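Local structure of cellulosomal family-48 processive glycoside hydrolase (Bacteroides cellulosolvens, 2Y3N) at residues D19-K29 and I48-L56. The protein probably cleaves cellulose as a processive cellobiosidase, and carries a calcium-binding dockerin domain, which docks the enzyme onto a cohesin of the cellulosome. Numbering follows the deposited sequence.
Unlike the reference sequence in segment 48-56: Ser50 (reference Met), Asp51 (reference Ala). With CA (calcium ion), chain G; CA (calcium ion), chain H.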
loop_
_atom_site.group_PDB
_atom_site.type_symbol
_atom_site.label_atom_id
_atom_site.label_comp_id
_atom_site.label_asym_id
_atom_site.label_seq_id
_atom_site.Cartn_x
_atom_site.Cartn_y
_atom_site.Cartn_z
ATOM N N ASP D 19 -9.483 -4.032 8.404
ATOM C CA ASP D 19 -10.116 -5.348 8.533
ATOM C C ASP D 19 -9.114 -6.498 8.563
ATOM O O ASP D 19 -9.231 -7.422 9.375
ATOM C CB ASP D 19 -11.092 -5.600 7.396
ATOM C CG ASP D 19 -12.148 -4.549 7.332
ATOM O OD1 ASP D 19 -12.926 -4.441 8.290
ATOM O OD2 ASP D 19 -12.144 -3.816 6.343
ATOM N N VAL D 20 -8.132 -6.456 7.679
ATOM C CA VAL D 20 -7.128 -7.554 7.666
ATOM C C VAL D 20 -6.351 -7.596 9.012
ATOM O O VAL D 20 -5.956 -8.645 9.471
ATOM C CB VAL D 20 -6.141 -7.384 6.506
ATOM C CG1 VAL D 20 -5.198 -8.536 6.460
ATOM C CG2 VAL D 20 -6.878 -7.265 5.195
ATOM N N MET D 21 -6.140 -6.438 9.624
ATOM C CA MET D 21 -5.417 -6.319 10.894
ATOM C C MET D 21 -6.200 -6.951 12.078
ATOM O O MET D 21 -5.612 -7.296 13.102
ATOM C CB MET D 21 -5.242 -4.842 11.147
ATOM C CG MET D 21 -4.025 -4.409 11.889
ATOM S SD MET D 21 -2.434 -4.821 11.197
ATOM C CE MET D 21 -2.494 -4.134 9.571
ATOM N N ILE D 22 -7.521 -7.079 11.919
ATOM C CA ILE D 22 -8.387 -7.759 12.854
ATOM C C ILE D 22 -8.231 -9.265 12.736
ATOM O O ILE D 22 -8.231 -9.957 13.740
ATOM C CB ILE D 22 -9.928 -7.372 12.668
ATOM C CG1 ILE D 22 -10.191 -5.873 12.888
ATOM C CG2 ILE D 22 -10.830 -8.229 13.576
ATOM C CD1 ILE D 22 -9.752 -5.355 14.229
ATOM N N LEU D 23 -8.133 -9.788 11.523
ATOM C CA LEU D 23 -7.687 -11.164 11.325
ATOM C C LEU D 23 -6.305 -11.309 12.001
ATOM O O LEU D 23 -6.074 -12.223 12.784
ATOM C CB LEU D 23 -7.511 -11.427 9.819
ATOM C CG LEU D 23 -7.834 -12.782 9.172
ATOM C CD1 LEU D 23 -8.029 -12.607 7.655
ATOM C CD2 LEU D 23 -6.762 -13.841 9.456
ATOM N N ALA D 24 -5.408 -10.366 11.685
ATOM C CA ALA D 24 -4.029 -10.414 12.128
ATOM C C ALA D 24 -3.944 -10.520 13.652
ATOM O O ALA D 24 -3.256 -11.403 14.187
ATOM C CB ALA D 24 -3.283 -9.224 11.635
ATOM N N GLN D 25 -4.626 -9.613 14.336
ATOM C CA GLN D 25 -4.632 -9.586 15.800
ATOM C C GLN D 25 -4.999 -10.946 16.435
ATOM O O GLN D 25 -4.583 -11.252 17.555
ATOM C CB GLN D 25 -5.638 -8.545 16.291
ATOM C CG GLN D 25 -5.208 -7.119 16.110
ATOM C CD GLN D 25 -6.232 -6.143 16.678
ATOM O OE1 GLN D 25 -7.441 -6.306 16.482
ATOM N NE2 GLN D 25 -5.749 -5.121 17.388
ATOM N N SER D 26 -5.816 -11.725 15.722
ATOM C CA SER D 26 -6.286 -12.990 16.221
ATOM C C SER D 26 -5.487 -14.173 15.685
ATOM O O SER D 26 -5.780 -15.311 16.033
ATOM C CB SER D 26 -7.777 -13.169 15.915
ATOM O OG SER D 26 -8.589 -12.360 16.764
ATOM N N PHE D 27 -4.510 -13.914 14.822
ATOM C CA PHE D 27 -3.754 -14.995 14.186
ATOM C C PHE D 27 -3.088 -15.870 15.249
ATOM O O PHE D 27 -2.291 -15.382 16.085
ATOM C CB PHE D 27 -2.693 -14.422 13.280
ATOM C CG PHE D 27 -2.253 -15.326 12.145
ATOM C CD1 PHE D 27 -2.970 -15.360 10.954
ATOM C CD2 PHE D 27 -1.078 -16.066 12.241
ATOM C CE1 PHE D 27 -2.530 -16.134 9.876
ATOM C CE2 PHE D 27 -0.634 -16.862 11.185
ATOM C CZ PHE D 27 -1.368 -16.894 9.989
ATOM N N GLY D 28 -3.409 -17.153 15.187
ATOM C CA GLY D 28 -2.827 -18.133 16.104
ATOM C C GLY D 28 -3.613 -18.231 17.398
ATOM O O GLY D 28 -3.117 -18.759 18.387
ATOM N N LYS D 29 -4.831 -17.684 17.377
ATOM C CA LYS D 29 -5.793 -17.781 18.469
ATOM C C LYS D 29 -7.136 -18.239 17.906
ATOM O O LYS D 29 -7.179 -19.120 17.039
ATOM C CB LYS D 29 -5.962 -16.430 19.162
ATOM C CG LYS D 29 -4.657 -15.789 19.625
ATOM C CD LYS D 29 -4.901 -14.462 20.375
ATOM C CE LYS D 29 -3.867 -13.395 20.011
ATOM N NZ LYS D 29 -2.464 -13.901 19.972
ATOM N N ILE D 48 -8.556 -19.209 12.451
ATOM C CA ILE D 48 -8.232 -18.030 11.681
ATOM C C ILE D 48 -6.723 -18.002 11.397
ATOM O O ILE D 48 -5.887 -17.944 12.311
ATOM C CB ILE D 48 -8.805 -16.726 12.326
ATOM C CG1 ILE D 48 -8.085 -16.390 13.629
ATOM C CG2 ILE D 48 -10.332 -16.824 12.547
ATOM C CD1 ILE D 48 -6.944 -15.492 13.380
ATOM N N ASN D 49 -6.393 -18.127 10.114
ATOM C CA ASN D 49 -5.025 -18.173 9.672
ATOM C C ASN D 49 -4.933 -17.677 8.233
ATOM O O ASN D 49 -5.843 -16.974 7.759
ATOM C CB ASN D 49 -4.456 -19.594 9.808
ATOM C CG ASN D 49 -5.004 -20.551 8.765
ATOM O OD1 ASN D 49 -5.590 -20.128 7.757
ATOM N ND2 ASN D 49 -4.805 -21.856 8.995
ATOM N N SER D 50 -3.862 -18.070 7.546
ATOM C CA SER D 50 -3.587 -17.587 6.214
ATOM C C SER D 50 -4.575 -17.987 5.111
ATOM O O SER D 50 -4.552 -17.361 4.039
ATOM C CB SER D 50 -2.161 -17.945 5.808
ATOM O OG SER D 50 -1.259 -17.001 6.351
ATOM N N ASP D 51 -5.403 -19.017 5.335
ATOM C CA ASP D 51 -6.452 -19.389 4.355
ATOM C C ASP D 51 -7.584 -18.369 4.354
ATOM O O ASP D 51 -8.155 -18.066 3.301
ATOM C CB ASP D 51 -7.013 -20.805 4.587
ATOM C CG ASP D 51 -6.428 -21.839 3.625
ATOM O OD1 ASP D 51 -5.217 -21.766 3.358
ATOM O OD2 ASP D 51 -7.172 -22.720 3.129
ATOM N N ASP D 52 -7.882 -17.846 5.542
ATOM C CA ASP D 52 -8.873 -16.796 5.731
ATOM C C ASP D 52 -8.448 -15.484 5.055
ATOM O O ASP D 52 -9.293 -14.719 4.588
ATOM C CB ASP D 52 -9.133 -16.572 7.229
ATOM C CG ASP D 52 -9.190 -17.895 8.027
ATOM O OD1 ASP D 52 -9.088 -18.979 7.417
ATOM O OD2 ASP D 52 -9.350 -17.856 9.264
ATOM N N ALA D 53 -7.150 -15.240 5.006
ATOM C CA ALA D 53 -6.617 -14.029 4.413
ATOM C C ALA D 53 -6.809 -14.040 2.887
ATOM O O ALA D 53 -7.068 -12.991 2.267
ATOM C CB ALA D 53 -5.129 -13.878 4.767
ATOM N N ILE D 54 -6.685 -15.230 2.293
ATOM C CA ILE D 54 -6.819 -15.392 0.841
ATOM C C ILE D 54 -8.219 -15.014 0.397
ATOM O O ILE D 54 -8.382 -14.273 -0.601
ATOM C CB ILE D 54 -6.433 -16.815 0.364
ATOM C CG1 ILE D 54 -5.009 -17.126 0.816
ATOM C CG2 ILE D 54 -6.597 -16.958 -1.165
ATOM C CD1 ILE D 54 -4.064 -15.919 0.790
ATOM N N ILE D 55 -9.202 -15.497 1.167
ATOM C CA ILE D 55 -10.603 -15.139 0.999
ATOM C C ILE D 55 -10.810 -13.638 1.213
ATOM O O ILE D 55 -11.434 -12.992 0.379
ATOM C CB ILE D 55 -11.502 -15.944 1.953
ATOM C CG1 ILE D 55 -11.400 -17.445 1.640
ATOM C CG2 ILE D 55 -12.942 -15.445 1.874
ATOM C CD1 ILE D 55 -12.182 -18.344 2.603
ATOM N N LEU D 56 -10.296 -13.095 2.323
ATOM C CA LEU D 56 -10.406 -11.657 2.632
ATOM C C LEU D 56 -9.868 -10.791 1.485
ATOM O O LEU D 56 -10.403 -9.720 1.202
ATOM C CB LEU D 56 -9.718 -11.320 3.979
ATOM C CG LEU D 56 -9.970 -9.993 4.759
ATOM C CD1 LEU D 56 -11.428 -9.579 4.789
ATOM C CD2 LEU D 56 -9.438 -10.043 6.205
HETATM CA CA CA G . -14.046 -2.474 7.242
HETATM CA CA CA H . -10.831 -20.538 8.313
HETATM O O HOH W 1 -12.160 -0.956 7.655
#
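Leu23 of helix 17-26 divides its two methyls over helix 50-59: CD2 meets the carbonyl O of Asn49, while CD1 settles beside CA of Ala53 and meets CD2 of Leu56 tip to tip at 3.3 Å, tighter than usual for two carbons. Leucine's forked end makes both meetings possible, and the small Ala53 lets CD1 come close to the helix backbone. Leu56 has CG anti to its backbone N (chi1 -164°), which carries CD2 over to Val20 as well, 3.9 Å from its CG2. Ile48, branched and apolar, brings its CD1 to 3.5 Å from Ser26 CB and packs it against the backbone joining Ser26 to Phe27.

The short helical segments run antiparallel, at 174° with axes 10.5 Å apart, as in the paired F-hand motifs of a dockerin, each a calcium loop followed by a helix. Asp19 grips one calcium ion with both carboxylate oxygens, alongside Asp8, Asn10, Asp12, the backbone O of Val14 and a water; its OD2 also accepts from Asn16 N. Asp52 binds the other ion through OD1, with Asp45 and the backbone O of Val47.

Phe27 starts with CB 4.4 Å from Ile48 CD1. Along the ring, CD1 and then CE1 approach CA of Asn49 obliquely, CE1 to 3.2 Å, and Ser50 N comes at the edge, near the ring plane. CZ ends 3.6 Å from Ser50 OG, which hydrogen-bonds a polar side chain of another protein's chain. With an alanine here the ring would be gone, which would probably open a gap beside Asn49 CA and Ser50. Asn49 suits the N-cap, since its OD1 accepts from Asp51 N at 2.7 Å.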